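Local coordinates for putative methyl-accepting chemotaxis signal transduction protein (Campylobacter jejuni subsp. jejuni serotype O:2, PDB 4XMR) that probably acts as a chemotaxis receptor, its tandem PAS sensory domain binding amino acids such as isoleucine and passing the signal toward the membrane, at residues Val24-Val29 / Thr231-Tyr236; Leu50-Leu55 / Ile147-Lys152; Ile125-Ala130 / Ile141-Ala146; Gly175-Phe180 / Ala238-Ser243. All blocks are in the same frame, centred on the assembly; numbering follows the deposited sequence. Where two conformers were deposited one is given.

Contact 1: residues Val24-Val29 / Thr231-Tyr236; sequences VTQSTV and TKVFAY
Helix 24-29 and strand 231-233 run almost alongside each other, their N-to-C directions 16° apart and their axes 9.4 Å apart at the closest, with Gln26 opposite Val233. No hydrogen bond joins the two backbones; the contact is made by side chains one helical turn apart, Gln26 and Val29, laid over the strand. Val233 stands between them and gives one branch to each: its CG1 meets Val29 CG1 at 3.6 Å, while its CG2 rests against Gln26 CG at 3.7 Å. Val29 CG1, anti to the backbone N (chi1 174°), serves two partners, since it also approaches Tyr236 CD2 at 3.7 Å, coming obliquely to the ring. The chain of Gln26 is extended, which carries its amide past Val233 to the level of Thr231. There a water donates to Gln26 OE1 at 3.0 Å and lies 2.7 Å from Thr231 OG1, a polar bridge at the border of the valine packing. The other end of the amide is held within the helix, NE2 bonding to Glu30. At the far end of the strand a type II' turn from Val233 to Tyr236 reverses the chain and places Tyr236 so that CD2 of its ring lies by Val29. The arrangement illustrates how the long helix of a tandem PAS sensor lies against the sheet of one module. Helix 9-48 lies against strand 224-233 and the start of strand 236-243; Leu179 of strand 177-180 packs on Val29, and Leu166 of helix 163-171 touches Tyr236.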
loop_
_atom_site.group_PDB
_atom_site.type_symbol
_atom_site.label_atom_id
_atom_site.label_comp_id
_atom_site.label_asym_id
_atom_site.label_seq_id
_atom_site.Cartn_x
_atom_site.Cartn_y
_atom_site.Cartn_z
ATOM N N VAL B 24 -13.543 0.013 1.098
ATOM C CA VAL B 24 -12.251 0.469 0.569
ATOM C C VAL B 24 -11.456 1.199 1.652
ATOM O O VAL B 24 -10.232 1.021 1.765
ATOM C CB VAL B 24 -12.434 1.376 -0.664
ATOM C CG1 VAL B 24 -11.098 2.009 -1.077
ATOM C CG2 VAL B 24 -13.029 0.587 -1.818
ATOM N N THR B 25 -12.126 2.026 2.449
ATOM C CA THR B 25 -11.436 2.710 3.536
ATOM C C THR B 25 -11.003 1.718 4.621
ATOM O O THR B 25 -9.892 1.827 5.150
ATOM C CB THR B 25 -12.271 3.896 4.071
ATOM O OG1 THR B 25 -12.229 4.953 3.105
ATOM C CG2 THR B 25 -11.744 4.420 5.401
ATOM N N GLN B 26 -11.852 0.744 4.933
ATOM C CA GLN B 26 -11.443 -0.328 5.836
ATOM C C GLN B 26 -10.176 -1.035 5.337
ATOM O O GLN B 26 -9.233 -1.234 6.103
ATOM C CB GLN B 26 -12.586 -1.333 6.034
ATOM C CG GLN B 26 -12.191 -2.533 6.875
ATOM C CD GLN B 26 -13.300 -3.553 6.978
ATOM O OE1 GLN B 26 -14.470 -3.232 6.793
ATOM N NE2 GLN B 26 -12.937 -4.791 7.273
ATOM N N SER B 27 -10.164 -1.389 4.055
ATOM C CA SER B 27 -9.007 -2.044 3.459
ATOM C C SER B 27 -7.749 -1.183 3.545
ATOM O O SER B 27 -6.646 -1.692 3.746
ATOM C CB SER B 27 -9.288 -2.409 1.999
ATOM O OG SER B 27 -10.288 -3.415 1.911
ATOM N N THR B 28 -7.923 0.121 3.389
ATOM C CA THR B 28 -6.801 1.052 3.464
ATOM C C THR B 28 -6.138 0.962 4.829
ATOM O O THR B 28 -4.909 0.879 4.939
ATOM C CB THR B 28 -7.275 2.489 3.180
ATOM O OG1 THR B 28 -7.843 2.543 1.870
ATOM C CG2 THR B 28 -6.126 3.476 3.272
ATOM N N VAL B 29 -6.941 0.964 5.880
ATOM C CA VAL B 29 -6.428 0.845 7.232
ATOM C C VAL B 29 -5.753 -0.509 7.467
ATOM O O VAL B 29 -4.666 -0.582 8.044
ATOM C CB VAL B 29 -7.558 1.062 8.252
ATOM C CG1 VAL B 29 -7.073 0.798 9.665
ATOM C CG2 VAL B 29 -8.120 2.474 8.124
ATOM N N THR B 231 -18.003 1.255 10.836
ATOM C CA THR B 231 -17.555 -0.062 11.249
ATOM C C THR B 231 -16.252 0.048 12.025
ATOM O O THR B 231 -15.449 0.964 11.800
ATOM C CB THR B 231 -17.363 -1.006 10.047
ATOM O OG1 THR B 231 -17.116 -2.334 10.520
ATOM C CG2 THR B 231 -16.203 -0.549 9.148
ATOM N N LYS B 232 -16.031 -0.892 12.935
ATOM C CA LYS B 232 -14.769 -0.933 13.656
ATOM C C LYS B 232 -13.691 -1.516 12.761
ATOM O O LYS B 232 -13.907 -2.504 12.057
ATOM C CB LYS B 232 -14.905 -1.776 14.920
ATOM C CG LYS B 232 -15.833 -1.184 15.964
ATOM C CD LYS B 232 -15.448 0.243 16.328
ATOM C CE LYS B 232 -14.073 0.311 16.975
ATOM N NZ LYS B 232 -13.741 1.695 17.414
ATOM N N VAL B 233 -12.525 -0.884 12.781
ATOM C CA VAL B 233 -11.352 -1.412 12.089
ATOM C C VAL B 233 -10.198 -1.307 13.080
ATOM O O VAL B 233 -9.657 -0.216 13.300
ATOM C CB VAL B 233 -11.014 -0.647 10.795
ATOM C CG1 VAL B 233 -9.940 -1.413 10.006
ATOM C CG2 VAL B 233 -12.263 -0.420 9.931
ATOM N N PHE B 234 -9.853 -2.439 13.692
ATOM C CA PHE B 234 -8.996 -2.447 14.869
ATOM C C PHE B 234 -9.523 -1.432 15.899
ATOM O O PHE B 234 -10.708 -1.483 16.260
ATOM C CB PHE B 234 -7.529 -2.287 14.461
ATOM C CG PHE B 234 -7.063 -3.393 13.551
ATOM C CD1 PHE B 234 -6.740 -4.634 14.070
ATOM C CD2 PHE B 234 -7.032 -3.219 12.182
ATOM C CE1 PHE B 234 -6.348 -5.669 13.244
ATOM C CE2 PHE B 234 -6.627 -4.250 11.346
ATOM C CZ PHE B 234 -6.292 -5.473 11.882
ATOM N N ALA B 235 -8.692 -0.509 16.366
ATOM C CA ALA B 235 -9.170 0.445 17.363
ATOM C C ALA B 235 -9.914 1.631 16.752
ATOM O O ALA B 235 -10.545 2.408 17.479
ATOM C CB ALA B 235 -8.024 0.925 18.244
ATOM N N TYR B 236 -9.849 1.763 15.425
ATOM C CA TYR B 236 -10.464 2.893 14.730
ATOM C C TYR B 236 -11.930 2.619 14.458
ATOM O O TYR B 236 -12.371 1.471 14.413
ATOM C CB TYR B 236 -9.814 3.149 13.354
ATOM C CG TYR B 236 -8.365 3.560 13.311
ATOM C CD1 TYR B 236 -7.962 4.835 13.686
ATOM C CD2 TYR B 236 -7.406 2.682 12.824
ATOM C CE1 TYR B 236 -6.631 5.210 13.620
ATOM C CE2 TYR B 236 -6.081 3.043 12.750
ATOM C CZ TYR B 236 -5.698 4.303 13.150
ATOM O OH TYR B 236 -4.372 4.642 13.073
HETATM O O HOH W 1 -16.515 -4.238 8.751
#

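Contact 2: residues Leu50-Leu55 / Ile147-Lys152; sequences LPYQSL and IYKDGK
The Tyr52 ring meets the 147-152 segment at its edge, where Lys149 CG comes within 3.4 Å of CD2 near the ring plane. Lys149 O also lies in that plane at the rim, and the CG of Lys152 approaches the phenolic end, 4.1 Å from Tyr52 OH. Asp150 OD2 comes near CD2 only obliquely. The tyrosine thus sits beside the beta hairpin of strands 139-149 and 152-162, at its type I' turn from Lys149 to Lys152, in the six-stranded sheet of the first PDC sensor module. The turn is closed on itself by backbone bonds between Lys149 and Lys152 in both directions. On the other side of the contact, the loop between helix 9-48 and helix 58-76 supplies Leu50, Tyr52 and Leu55.

Lys149 reaches Leu50, Tyr52 and Leu55 at once. Its chain bends at chi2 (65°), and its methylene carbons pass between Tyr52 and Leu55, whose CD1 touches Lys149 CG at 3.8 Å. Leu55 in turn packs on Ile47 and Val65, tying the aliphatic part of the lysine to the two helices. The methylenes cross this apolar patch and deliver the ammonium to oxygen. There it finds two backbone carbonyls close to the end of helix 9-48, Ala48 O and Leu50 O. Lys149 NZ donates to Leu50 O at 2.8 Å, approaching from above the carbonyl plane, 36° out of it.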
loop_
_atom_site.group_PDB
_atom_site.type_symbol
_atom_site.label_atom_id
_atom_site.label_comp_id
_atom_site.label_asym_id
_atom_site.label_seq_id
_atom_site.Cartn_x
_atom_site.Cartn_y
_atom_site.Cartn_z
ATOM N N LEU B 50 22.035 -11.498 13.608
ATOM C CA LEU B 50 23.398 -11.139 13.985
ATOM C C LEU B 50 23.884 -12.115 15.055
ATOM O O LEU B 50 23.083 -12.607 15.850
ATOM C CB LEU B 50 23.452 -9.718 14.530
ATOM C CG LEU B 50 23.251 -8.596 13.502
ATOM C CD1 LEU B 50 23.059 -7.263 14.226
ATOM C CD2 LEU B 50 24.427 -8.520 12.521
ATOM N N PRO B 51 25.183 -12.419 15.064
ATOM C CA PRO B 51 25.654 -13.320 16.121
ATOM C C PRO B 51 25.472 -12.719 17.516
ATOM O O PRO B 51 25.501 -11.495 17.664
ATOM C CB PRO B 51 27.137 -13.523 15.792
ATOM C CG PRO B 51 27.502 -12.441 14.847
ATOM C CD PRO B 51 26.247 -12.009 14.138
ATOM N N TYR B 52 25.273 -13.580 18.513
ATOM C CA TYR B 52 25.004 -13.148 19.886
ATOM C C TYR B 52 26.053 -12.132 20.367
ATOM O O TYR B 52 25.713 -11.112 20.974
ATOM C CB TYR B 52 24.914 -14.384 20.803
ATOM C CG TYR B 52 24.527 -14.134 22.256
ATOM C CD1 TYR B 52 25.494 -13.902 23.216
ATOM C CD2 TYR B 52 23.197 -14.169 22.665
ATOM C CE1 TYR B 52 25.160 -13.678 24.537
ATOM C CE2 TYR B 52 22.845 -13.952 23.993
ATOM C CZ TYR B 52 23.840 -13.710 24.925
ATOM O OH TYR B 52 23.520 -13.490 26.245
ATOM N N GLN B 53 27.317 -12.390 20.041
ATOM C CA GLN B 53 28.412 -11.503 20.437
ATOM C C GLN B 53 28.282 -10.087 19.857
ATOM O O GLN B 53 28.774 -9.118 20.442
ATOM C CB GLN B 53 29.765 -12.120 20.050
ATOM C CG GLN B 53 30.980 -11.299 20.470
ATOM C CD GLN B 53 31.109 -11.156 21.977
ATOM O OE1 GLN B 53 31.170 -12.146 22.706
ATOM N NE2 GLN B 53 31.157 -9.915 22.449
ATOM N N SER B 54 27.619 -9.969 18.713
ATOM C CA SER B 54 27.443 -8.673 18.067
ATOM C C SER B 54 26.313 -7.868 18.706
ATOM O O SER B 54 26.133 -6.688 18.393
ATOM C CB SER B 54 27.177 -8.851 16.570
ATOM O OG SER B 54 28.315 -9.377 15.896
ATOM N N LEU B 55 25.570 -8.503 19.611
ATOM C CA LEU B 55 24.366 -7.906 20.187
ATOM C C LEU B 55 24.483 -7.575 21.674
ATOM O O LEU B 55 23.514 -7.109 22.273
ATOM C CB LEU B 55 23.168 -8.839 19.980
ATOM C CG LEU B 55 22.743 -9.046 18.525
ATOM C CD1 LEU B 55 21.698 -10.144 18.426
ATOM C CD2 LEU B 55 22.208 -7.757 17.915
ATOM N N ILE B 147 13.099 -7.894 20.931
ATOM C CA ILE B 147 14.055 -8.691 20.179
ATOM C C ILE B 147 14.780 -9.622 21.121
ATOM O O ILE B 147 15.381 -9.174 22.099
ATOM C CB ILE B 147 15.111 -7.808 19.494
ATOM C CG1 ILE B 147 14.433 -6.670 18.734
ATOM C CG2 ILE B 147 16.002 -8.644 18.575
ATOM C CD1 ILE B 147 13.456 -7.147 17.694
ATOM N N TYR B 148 14.730 -10.912 20.813
ATOM C CA TYR B 148 15.429 -11.922 21.593
ATOM C C TYR B 148 16.511 -12.583 20.761
ATOM O O TYR B 148 16.352 -12.757 19.552
ATOM C CB TYR B 148 14.453 -12.989 22.075
ATOM C CG TYR B 148 13.426 -12.444 23.024
ATOM C CD1 TYR B 148 13.670 -12.411 24.395
ATOM C CD2 TYR B 148 12.221 -11.940 22.555
ATOM C CE1 TYR B 148 12.734 -11.892 25.269
ATOM C CE2 TYR B 148 11.283 -11.427 23.418
ATOM C CZ TYR B 148 11.543 -11.408 24.769
ATOM O OH TYR B 148 10.599 -10.885 25.614
ATOM N N LYS B 149 17.604 -12.942 21.420
ATOM C CA LYS B 149 18.671 -13.717 20.809
ATOM C C LYS B 149 18.975 -14.876 21.748
ATOM O O LYS B 149 19.307 -14.660 22.911
ATOM C CB LYS B 149 19.926 -12.866 20.634
ATOM C CG LYS B 149 21.099 -13.603 19.989
ATOM C CD LYS B 149 20.798 -14.007 18.549
ATOM C CE LYS B 149 21.997 -14.706 17.924
ATOM N NZ LYS B 149 21.803 -15.015 16.483
ATOM N N ASP B 150 18.838 -16.105 21.254
ATOM C CA ASP B 150 19.043 -17.298 22.065
ATOM C C ASP B 150 18.214 -17.219 23.343
ATOM O O ASP B 150 18.662 -17.615 24.422
ATOM C CB ASP B 150 20.527 -17.499 22.375
ATOM C CG ASP B 150 21.339 -17.817 21.135
ATOM O OD1 ASP B 150 20.785 -17.725 20.017
ATOM O OD2 ASP B 150 22.537 -18.143 21.264
ATOM N N GLY B 151 17.001 -16.689 23.207
ATOM C CA GLY B 151 16.068 -16.595 24.312
ATOM C C GLY B 151 16.273 -15.432 25.266
ATOM O O GLY B 151 15.510 -15.276 26.226
ATOM N N LYS B 152 17.290 -14.615 25.008
ATOM C CA LYS B 152 17.633 -13.504 25.892
ATOM C C LYS B 152 17.225 -12.171 25.286
ATOM O O LYS B 152 17.479 -11.909 24.112
ATOM C CB LYS B 152 19.135 -13.505 26.183
ATOM C CG LYS B 152 19.664 -14.851 26.667
ATOM C CD LYS B 152 20.057 -14.823 28.136
ATOM C CE LYS B 152 20.352 -16.230 28.643
ATOM N NZ LYS B 152 21.306 -16.257 29.788
#

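Contact 3: residues Ile125-Ala130 / Ile141-Ala146; sequences IFVTPA and ITYSKA
A chi1 of 69° sets Thr128 OG1 between its own backbone N and carbonyl carbon, turned toward Thr142, and the hydroxyl accepts from Thr142 N at 3.0 Å. This is the antiparallel hairpin of strands 126-132 and 139-149, at one border of the six-stranded sheet of the first PDC sensor module. Here a side-chain oxygen takes over where a strand carbonyl would usually accept, while Thr128 N still donates to Thr142 O at 2.9 Å. Further along, Phe126 and Ser144 form a hydrogen-bonded pair, bonded both ways.

The two faces differ. On one, Val127 lies alongside Tyr143, pointing the same way, its CG2 3.8 Å from Tyr143 CD2; its CG1, anti to the backbone N (chi1 -176°), reaches Ile141 CG2 at 3.7 Å. Helix 9-48 covers this face, and Asn36 bonds Tyr143 OH. The other face turns to helix 114-120 and the ligand: the Thr142 side chain lies about 4 Å from the bound isoleucine and hydrogen-bonds through OG1 to Tyr131 and Asp160, both pocket residues. Also on that face, Ser144 OG hydrogen-bonds to Trp115 O of helix 114-120, and one water donates to Phe126 O and to Ser144 OG, the latter at 2.7 Å.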
loop_
_atom_site.group_PDB
_atom_site.type_symbol
_atom_site.label_atom_id
_atom_site.label_comp_id
_atom_site.label_asym_id
_atom_site.label_seq_id
_atom_site.Cartn_x
_atom_site.Cartn_y
_atom_site.Cartn_z
ATOM N N ILE B 125 3.841 -7.985 17.755
ATOM C CA ILE B 125 4.083 -6.586 17.484
ATOM C C ILE B 125 3.043 -5.804 18.259
ATOM O O ILE B 125 1.861 -6.174 18.291
ATOM C CB ILE B 125 3.945 -6.274 15.998
ATOM C CG1 ILE B 125 5.045 -6.986 15.229
ATOM C CG2 ILE B 125 3.995 -4.757 15.744
ATOM C CD1 ILE B 125 4.908 -6.859 13.775
ATOM N N PHE B 126 3.492 -4.753 18.924
ATOM C CA PHE B 126 2.590 -3.820 19.560
ATOM C C PHE B 126 2.417 -2.606 18.666
ATOM O O PHE B 126 3.394 -2.065 18.147
ATOM C CB PHE B 126 3.100 -3.403 20.940
ATOM C CG PHE B 126 2.141 -2.527 21.684
ATOM C CD1 PHE B 126 0.994 -3.064 22.253
ATOM C CD2 PHE B 126 2.371 -1.170 21.806
ATOM C CE1 PHE B 126 0.100 -2.261 22.931
ATOM C CE2 PHE B 126 1.478 -0.358 22.484
ATOM C CZ PHE B 126 0.342 -0.905 23.050
ATOM N N VAL B 127 1.172 -2.181 18.493
ATOM C CA VAL B 127 0.874 -0.993 17.711
ATOM C C VAL B 127 0.310 0.056 18.655
ATOM O O VAL B 127 -0.745 -0.153 19.266
ATOM C CB VAL B 127 -0.168 -1.284 16.622
ATOM C CG1 VAL B 127 -0.395 -0.041 15.759
ATOM C CG2 VAL B 127 0.257 -2.479 15.773
ATOM N N THR B 128 1.001 1.178 18.799
ATOM C CA THR B 128 0.539 2.225 19.687
ATOM C C THR B 128 -0.576 3.035 19.050
ATOM O O THR B 128 -0.667 3.128 17.824
ATOM C CB THR B 128 1.656 3.232 20.032
ATOM O OG1 THR B 128 1.989 4.004 18.870
ATOM C CG2 THR B 128 2.887 2.526 20.546
ATOM N N PRO B 129 -1.431 3.637 19.889
ATOM C CA PRO B 129 -2.243 4.743 19.385
ATOM C C PRO B 129 -1.303 5.846 18.909
ATOM O O PRO B 129 -0.130 5.892 19.329
ATOM C CB PRO B 129 -3.011 5.212 20.626
ATOM C CG PRO B 129 -2.942 4.062 21.596
ATOM C CD PRO B 129 -1.627 3.401 21.329
ATOM N N ALA B 130 -1.786 6.717 18.033
ATOM C CA ALA B 130 -0.962 7.827 17.569
ATOM C C ALA B 130 -0.609 8.756 18.725
ATOM O O ALA B 130 -1.425 8.997 19.621
ATOM C CB ALA B 130 -1.667 8.596 16.457
ATOM N N ILE B 141 2.520 6.649 14.568
ATOM C CA ILE B 141 2.106 5.355 15.066
ATOM C C ILE B 141 3.373 4.524 15.161
ATOM O O ILE B 141 4.180 4.483 14.211
ATOM C CB ILE B 141 1.137 4.678 14.095
ATOM C CG1 ILE B 141 -0.175 5.472 14.034
ATOM C CG2 ILE B 141 0.893 3.220 14.501
ATOM C CD1 ILE B 141 -1.007 5.179 12.795
ATOM N N THR B 142 3.569 3.891 16.315
ATOM C CA THR B 142 4.759 3.087 16.562
ATOM C C THR B 142 4.435 1.600 16.544
ATOM O O THR B 142 3.448 1.158 17.154
ATOM C CB THR B 142 5.404 3.457 17.912
ATOM O OG1 THR B 142 5.845 4.815 17.861
ATOM C CG2 THR B 142 6.600 2.562 18.220
ATOM N N TYR B 143 5.259 0.846 15.818
ATOM C CA TYR B 143 5.194 -0.600 15.795
ATOM C C TYR B 143 6.402 -1.061 16.573
ATOM O O TYR B 143 7.528 -0.695 16.230
ATOM C CB TYR B 143 5.252 -1.102 14.350
ATOM C CG TYR B 143 4.129 -0.524 13.523
ATOM C CD1 TYR B 143 4.235 0.743 12.963
ATOM C CD2 TYR B 143 2.945 -1.222 13.339
ATOM C CE1 TYR B 143 3.202 1.296 12.237
ATOM C CE2 TYR B 143 1.892 -0.665 12.609
ATOM C CZ TYR B 143 2.035 0.594 12.063
ATOM O OH TYR B 143 1.037 1.173 11.319
ATOM N N SER B 144 6.207 -1.838 17.632
ATOM C CA SER B 144 7.341 -2.283 18.424
ATOM C C SER B 144 7.349 -3.788 18.638
ATOM O O SER B 144 6.307 -4.453 18.568
ATOM C CB SER B 144 7.428 -1.542 19.758
ATOM O OG SER B 144 6.275 -1.779 20.550
ATOM N N LYS B 145 8.538 -4.321 18.891
ATOM C CA LYS B 145 8.701 -5.748 19.059
ATOM C C LYS B 145 9.930 -6.018 19.893
ATOM O O LYS B 145 11.004 -5.486 19.614
ATOM C CB LYS B 145 8.831 -6.442 17.703
ATOM C CG LYS B 145 8.881 -7.956 17.812
ATOM C CD LYS B 145 8.118 -8.622 16.688
ATOM C CE LYS B 145 7.405 -9.882 17.169
ATOM N NZ LYS B 145 8.313 -10.834 17.875
ATOM N N ALA B 146 9.780 -6.851 20.915
ATOM C CA ALA B 146 10.915 -7.239 21.727
ATOM C C ALA B 146 11.797 -8.152 20.899
ATOM O O ALA B 146 11.306 -9.074 20.236
ATOM C CB ALA B 146 10.451 -7.945 22.991
HETATM O O HOH W 2 4.543 0.098 19.641
#

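Contact 4: residues Gly175-Phe180 / Ala238-Ser243; sequences GNTFLF and ACITES
Cys239 CB sits over one face of the Phe178 ring, 3.9 Å from its centroid and offset toward the rim, at the tightly packed part of this contact. The sulfur turns to a second aromatic, standing in the plane of the Phe180 ring at its edge, with SG 3.8 Å from CE2. Phe178 CG lies between the backbone N and the carbonyl carbon (chi1 50°), which lays the ring over Cys239, and its CZ also meets Thr241 CG2 at 3.7 Å. Because SG is bonded to Cys230 on the next strand, both rings touch this half of the disulfide, one with a face and one with an edge. The reverse face, with Thr177, Leu179, Ala238 and Ile240, is mainly apolar, though Thr177 OG1 bonds to Thr25 of helix 9-48: Leu179 CD2 touches Ala238 CB at 3.5 Å, and the same helix packs on Leu179 and Ile240.

Strands 177-180 and 236-243 are antiparallel neighbours in the five-stranded sheet of the second PAS-like module. Phe178 and Cys239 form the hydrogen-bonded pair, flanked by the non-hydrogen-bonded pairs Thr177-Ile240 and Leu179-Ala238.

Toward Gly175 and Asn176, which are partly exposed, apolar packing gives way to polar bonds with the buried Thr241. Asn176, centre of an inverse gamma turn, accepts from Thr241 N through its backbone O at 3.2 Å. Its ND2 returns a bond to Thr241 O at 3.1 Å, from above the carbonyl plane. Thr241 OG1 is held by Arg226.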
loop_
_atom_site.group_PDB
_atom_site.type_symbol
_atom_site.label_atom_id
_atom_site.label_comp_id
_atom_site.label_asym_id
_atom_site.label_seq_id
_atom_site.Cartn_x
_atom_site.Cartn_y
_atom_site.Cartn_z
ATOM N N GLY B 175 -15.549 8.363 -1.938
ATOM C CA GLY B 175 -16.561 8.446 -0.905
ATOM C C GLY B 175 -16.197 9.401 0.213
ATOM O O GLY B 175 -15.014 9.689 0.469
ATOM N N ASN B 176 -17.232 9.879 0.899
ATOM C CA ASN B 176 -17.044 10.746 2.044
ATOM C C ASN B 176 -16.760 9.895 3.272
ATOM O O ASN B 176 -17.625 9.726 4.157
ATOM C CB ASN B 176 -18.275 11.611 2.259
ATOM C CG ASN B 176 -18.082 12.610 3.367
ATOM O OD1 ASN B 176 -17.032 13.258 3.459
ATOM N ND2 ASN B 176 -19.089 12.746 4.221
ATOM N N THR B 177 -15.551 9.333 3.301
ATOM C CA THR B 177 -15.159 8.423 4.363
ATOM C C THR B 177 -14.203 9.102 5.330
ATOM O O THR B 177 -13.475 10.029 4.969
ATOM C CB THR B 177 -14.520 7.146 3.811
ATOM O OG1 THR B 177 -13.368 7.506 3.042
ATOM C CG2 THR B 177 -15.496 6.376 2.921
ATOM N N PHE B 178 -14.224 8.638 6.573
ATOM C CA PHE B 178 -13.396 9.218 7.620
ATOM C C PHE B 178 -13.168 8.214 8.740
ATOM O O PHE B 178 -13.841 7.193 8.804
ATOM C CB PHE B 178 -13.957 10.566 8.118
ATOM C CG PHE B 178 -15.429 10.551 8.473
ATOM C CD1 PHE B 178 -16.393 10.706 7.482
ATOM C CD2 PHE B 178 -15.850 10.454 9.794
ATOM C CE1 PHE B 178 -17.750 10.717 7.795
ATOM C CE2 PHE B 178 -17.211 10.472 10.114
ATOM C CZ PHE B 178 -18.150 10.605 9.108
ATOM N N LEU B 179 -12.177 8.496 9.581
ATOM C CA LEU B 179 -11.786 7.614 10.671
ATOM C C LEU B 179 -11.797 8.348 11.995
ATOM O O LEU B 179 -11.320 9.478 12.076
ATOM C CB LEU B 179 -10.357 7.100 10.472
ATOM C CG LEU B 179 -9.986 6.259 9.269
ATOM C CD1 LEU B 179 -8.513 5.857 9.404
ATOM C CD2 LEU B 179 -10.882 5.036 9.161
ATOM N N PHE B 180 -12.296 7.677 13.032
ATOM C CA PHE B 180 -12.122 8.122 14.408
ATOM C C PHE B 180 -11.101 7.236 15.093
ATOM O O PHE B 180 -11.005 6.046 14.797
ATOM C CB PHE B 180 -13.432 8.016 15.190
ATOM C CG PHE B 180 -14.510 8.928 14.700
ATOM C CD1 PHE B 180 -14.580 10.233 15.156
ATOM C CD2 PHE B 180 -15.461 8.471 13.801
ATOM C CE1 PHE B 180 -15.570 11.080 14.714
ATOM C CE2 PHE B 180 -16.457 9.312 13.356
ATOM C CZ PHE B 180 -16.515 10.616 13.816
ATOM N N ALA B 238 -14.316 3.507 11.242
ATOM C CA ALA B 238 -14.407 4.044 9.890
ATOM C C ALA B 238 -15.865 4.312 9.568
ATOM O O ALA B 238 -16.720 3.469 9.817
ATOM C CB ALA B 238 -13.810 3.074 8.875
ATOM N N CYS B 239 -16.137 5.476 8.988
ATOM C CA CYS B 239 -17.505 5.851 8.622
ATOM C C CYS B 239 -17.588 6.384 7.200
ATOM O O CYS B 239 -16.593 6.886 6.644
ATOM C CB CYS B 239 -18.023 6.955 9.544
ATOM S SG CYS B 239 -18.118 6.538 11.297
ATOM N N ILE B 240 -18.783 6.287 6.625
ATOM C CA ILE B 240 -19.124 6.976 5.391
ATOM C C ILE B 240 -20.470 7.656 5.617
ATOM O O ILE B 240 -21.384 7.077 6.227
ATOM C CB ILE B 240 -19.157 6.000 4.187
ATOM C CG1 ILE B 240 -19.214 6.771 2.873
ATOM C CG2 ILE B 240 -20.298 4.972 4.313
ATOM C CD1 ILE B 240 -18.952 5.896 1.659
ATOM N N THR B 241 -20.598 8.901 5.178
ATOM C CA THR B 241 -21.878 9.578 5.312
ATOM C C THR B 241 -22.191 10.378 4.062
ATOM O O THR B 241 -21.281 10.760 3.309
ATOM C CB THR B 241 -21.945 10.535 6.530
ATOM O OG1 THR B 241 -21.115 11.683 6.294
ATOM C CG2 THR B 241 -21.524 9.842 7.819
ATOM N N GLU B 242 -23.482 10.623 3.853
ATOM C CA GLU B 242 -23.934 11.413 2.728
ATOM C C GLU B 242 -25.184 12.181 3.117
ATOM O O GLU B 242 -25.943 11.751 3.982
ATOM C CB GLU B 242 -24.246 10.507 1.533
ATOM C CG GLU B 242 -24.556 11.249 0.249
ATOM C CD GLU B 242 -23.463 12.240 -0.146
ATOM O OE1 GLU B 242 -23.463 13.381 0.369
ATOM O OE2 GLU B 242 -22.610 11.883 -0.983
ATOM N N SER B 243 -25.398 13.323 2.479
ATOM C CA SER B 243 -26.645 14.060 2.645
ATOM C C SER B 243 -27.844 13.216 2.211
ATOM O O SER B 243 -27.790 12.531 1.184
ATOM C CB SER B 243 -26.611 15.331 1.804
ATOM O OG SER B 243 -27.885 15.928 1.737
#

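Contacts 1 and 4 are buried and share the five-stranded sheet: contact 4 pairs two of its strands, and contact 1 lays helix 9-48 against it, with Thr25 OG1 and Thr177 OG1 joining the two. Contact 3 is partly buried, beside the isoleucine pocket in the other sheet, and its strand 139-149 runs on into contact 2, a surface contact about 46 Å, centre to centre, from contact 4. The strand pairs rely mainly on backbone bonds, with a largely apolar face toward helix 9-48 and, in contact 3, a more polar one beside the pocket. Contact 1 relies on apolar packing with a bridging water and no direct hydrogen bond, contact 2 on a lysine whose ammonium seeks carbonyls.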